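Local structure of 4-aminobutyrate transaminase (Acinetobacter baumannii, 6WOP) at residues Ala107-Gly112 and Thr298-Pro303. The protein probably catalyses the pyridoxal 5'-phosphate-dependent transfer of the amino group of 4-aminobutyrate to 2-oxoglutarate, as a class-III aminotransferase. Sequence-based numbering, arbitrary orientation.
Sequences AFFTTG and TYAGSP
Gly301 N donates to Phe109 O across 3.2 Å, and the N-H...O angle of 174° makes the bond nearly straight at the hydrogen. The amide nevertheless comes from above the carbonyl plane, 56° out of it. Beside this bond the methyl of Ala300 fits against the strand backbone, its CB 3.3 Å from Phe108 O and 3.7 Å from Phe109 CA.

Thr110 can be followed outward from CB, which splits into two branches. OG1, beside the backbone N (chi1 -50°) and thus anti to the carbonyl carbon, faces the 299-300 peptide, with Tyr299 C at 3.1 Å; the same oxygen meets Tyr299 CB at 3.3 Å. CG2 approaches that Tyr299 CB more loosely, at 4.2 Å. Beyond CB the tyrosine leads away from Thr110 of its own chain and packs on Thr110 of the second subunit, and its OH is hydrogen-bonded to Ile277 O of that subunit.

Phe108 meets the loop through its CB, which lies 3.8 Å from Gly301 CA, while its ring turns away to pack edge-to-face on Tyr87. The loop thus covers the end of strand 104-109, outermost within this chain in the large mixed sheet of the PLP-dependent aminotransferase fold, beside the subunit interface and just before Thr111 N-caps helix 112-127.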
ATOM      1  N   ALA A 107     -10.936 -26.476  -4.126  1.00 14.57           N
ATOM      2  CA  ALA A 107     -11.203 -26.315  -2.708  1.00 13.96           C
ATOM      3  C   ALA A 107     -12.431 -25.441  -2.589  1.00 14.50           C
ATOM      4  O   ALA A 107     -12.704 -24.659  -3.494  1.00 15.23           O
ATOM      5  CB  ALA A 107     -10.053 -25.572  -2.004  1.00 17.88           C
ATOM      6  N   PHE A 108     -13.127 -25.529  -1.459  1.00 14.08           N
ATOM      7  CA  PHE A 108     -14.397 -24.802  -1.279  1.00 13.29           C
ATOM      8  C   PHE A 108     -14.252 -23.812  -0.147  1.00 16.15           C
ATOM      9  O   PHE A 108     -13.595 -24.106   0.864  1.00 16.49           O
ATOM     10  CB  PHE A 108     -15.561 -25.809  -0.992  1.00 13.57           C
ATOM     11  CG  PHE A 108     -15.735 -26.743  -2.135  1.00 16.38           C
ATOM     12  CD1 PHE A 108     -16.190 -26.249  -3.330  1.00 15.02           C
ATOM     13  CD2 PHE A 108     -15.260 -28.048  -2.083  1.00 18.54           C
ATOM     14  CE1 PHE A 108     -16.242 -27.039  -4.458  1.00 17.52           C
ATOM     15  CE2 PHE A 108     -15.326 -28.854  -3.216  1.00 17.82           C
ATOM     16  CZ  PHE A 108     -15.822 -28.360  -4.386  1.00 16.34           C
ATOM     17  N   PHE A 109     -14.831 -22.626  -0.354  1.00 15.03           N
ATOM     18  CA  PHE A 109     -14.902 -21.613   0.694  1.00 14.59           C
ATOM     19  C   PHE A 109     -16.368 -21.291   0.911  1.00 13.92           C
ATOM     20  O   PHE A 109     -17.218 -22.186   0.707  1.00 16.96           O
ATOM     21  CB  PHE A 109     -14.056 -20.410   0.250  1.00 13.35           C
ATOM     22  CG  PHE A 109     -12.682 -20.840  -0.087  1.00 14.46           C
ATOM     23  CD1 PHE A 109     -11.775 -21.130   0.946  1.00 20.77           C
ATOM     24  CD2 PHE A 109     -12.296 -21.034  -1.394  1.00 16.86           C
ATOM     25  CE1 PHE A 109     -10.486 -21.572   0.660  1.00 22.32           C
ATOM     26  CE2 PHE A 109     -10.996 -21.504  -1.676  1.00 18.93           C
ATOM     27  CZ  PHE A 109     -10.135 -21.787  -0.637  1.00 17.76           C
ATOM     28  N   THR A 110     -16.678 -20.062   1.333  1.00 13.11           N
ATOM     29  CA  THR A 110     -18.083 -19.734   1.599  1.00 15.60           C
ATOM     30  C   THR A 110     -18.656 -18.710   0.638  1.00 16.74           C
ATOM     31  O   THR A 110     -19.762 -18.919   0.122  1.00 15.24           O
ATOM     32  CB  THR A 110     -18.269 -19.254   3.031  1.00 19.56           C
ATOM     33  OG1 THR A 110     -17.646 -20.197   3.926  1.00 21.20           O
ATOM     34  CG2 THR A 110     -19.792 -19.188   3.396  1.00 14.21           C
ATOM     35  N   THR A 111     -17.968 -17.587   0.408  1.00 14.49           N
ATOM     36  CA  THR A 111     -18.554 -16.527  -0.410  1.00 14.66           C
ATOM     37  C   THR A 111     -17.886 -16.391  -1.779  1.00 14.75           C
ATOM     38  O   THR A 111     -16.747 -16.831  -2.006  1.00 15.79           O
ATOM     39  CB  THR A 111     -18.449 -15.178   0.319  1.00 16.76           C
ATOM     40  OG1 THR A 111     -17.054 -14.877   0.446  1.00 14.68           O
ATOM     41  CG2 THR A 111     -19.106 -15.219   1.739  1.00 15.07           C
ATOM     42  N   GLY A 112     -18.589 -15.709  -2.687  1.00 14.33           N
ATOM     43  CA  GLY A 112     -17.986 -15.408  -3.981  1.00 12.62           C
ATOM     44  C   GLY A 112     -16.706 -14.599  -3.833  1.00 14.05           C
ATOM     45  O   GLY A 112     -15.700 -14.902  -4.473  1.00 14.97           O
ATOM     46  N   THR A 298     -13.617 -21.157   8.548  1.00 20.30           N
ATOM     47  CA  THR A 298     -14.547 -21.803   9.484  1.00 18.91           C
ATOM     48  C   THR A 298     -15.758 -22.372   8.760  1.00 19.79           C
ATOM     49  O   THR A 298     -16.107 -23.554   8.904  1.00 18.72           O
ATOM     50  CB  THR A 298     -15.000 -20.772  10.535  1.00 20.20           C
ATOM     51  OG1 THR A 298     -13.886 -20.355  11.313  1.00 22.12           O
ATOM     52  CG2 THR A 298     -16.030 -21.420  11.509  1.00 17.95           C
ATOM     53  N   TYR A 299     -16.439 -21.538   7.991  1.00 17.44           N
ATOM     54  CA  TYR A 299     -17.635 -21.990   7.283  1.00 18.79           C
ATOM     55  C   TYR A 299     -17.342 -22.606   5.924  1.00 18.59           C
ATOM     56  O   TYR A 299     -18.279 -23.018   5.233  1.00 26.01           O
ATOM     57  CB  TYR A 299     -18.603 -20.832   7.065  1.00 18.48           C
ATOM     58  CG  TYR A 299     -19.274 -20.272   8.324  1.00 18.54           C
ATOM     59  CD1 TYR A 299     -19.787 -21.131   9.343  1.00 15.75           C
ATOM     60  CD2 TYR A 299     -19.474 -18.913   8.434  1.00 18.75           C
ATOM     61  CE1 TYR A 299     -20.441 -20.554  10.499  1.00 15.37           C
ATOM     62  CE2 TYR A 299     -20.088 -18.319   9.576  1.00 15.58           C
ATOM     63  CZ  TYR A 299     -20.547 -19.135  10.584  1.00 19.35           C
ATOM     64  OH  TYR A 299     -21.154 -18.500  11.650  1.00 16.86           O
ATOM     65  N   ALA A 300     -16.097 -22.643   5.489  1.00 14.60           N
ATOM     66  CA  ALA A 300     -15.782 -23.082   4.145  1.00 14.54           C
ATOM     67  C   ALA A 300     -16.357 -24.484   3.852  1.00 15.78           C
ATOM     68  O   ALA A 300     -16.205 -25.395   4.661  1.00 18.61           O
ATOM     69  CB  ALA A 300     -14.249 -23.141   3.993  1.00 14.00           C
ATOM     70  N   GLY A 301     -16.966 -24.660   2.672  1.00 17.16           N
ATOM     71  CA  GLY A 301     -17.424 -25.989   2.258  1.00 14.58           C
ATOM     72  C   GLY A 301     -18.452 -26.539   3.224  1.00 16.07           C
ATOM     73  O   GLY A 301     -18.368 -27.690   3.646  1.00 18.02           O
ATOM     74  N   SER A 302     -19.431 -25.708   3.580  1.00 17.08           N
ATOM     75  CA  SER A 302     -20.392 -26.104   4.595  1.00 16.86           C
ATOM     76  C   SER A 302     -21.073 -27.421   4.192  1.00 19.74           C
ATOM     77  O   SER A 302     -21.498 -27.564   3.042  1.00 18.04           O
ATOM     78  CB  SER A 302     -21.387 -24.961   4.734  1.00 18.33           C
ATOM     79  OG  SER A 302     -22.681 -25.462   5.051  1.00 20.77           O
ATOM     80  N   PRO A 303     -21.161 -28.391   5.116  1.00 19.63           N
ATOM     81  CA  PRO A 303     -21.794 -29.689   4.787  1.00 17.64           C
ATOM     82  C   PRO A 303     -23.164 -29.547   4.133  1.00 16.70           C
ATOM     83  O   PRO A 303     -23.499 -30.333   3.227  1.00 16.95           O
ATOM     84  CB  PRO A 303     -21.925 -30.367   6.176  1.00 19.72           C
ATOM     85  CG  PRO A 303     -20.757 -29.795   6.964  1.00 21.28           C
ATOM     86  CD  PRO A 303     -20.644 -28.319   6.501  1.00 23.22           C
TER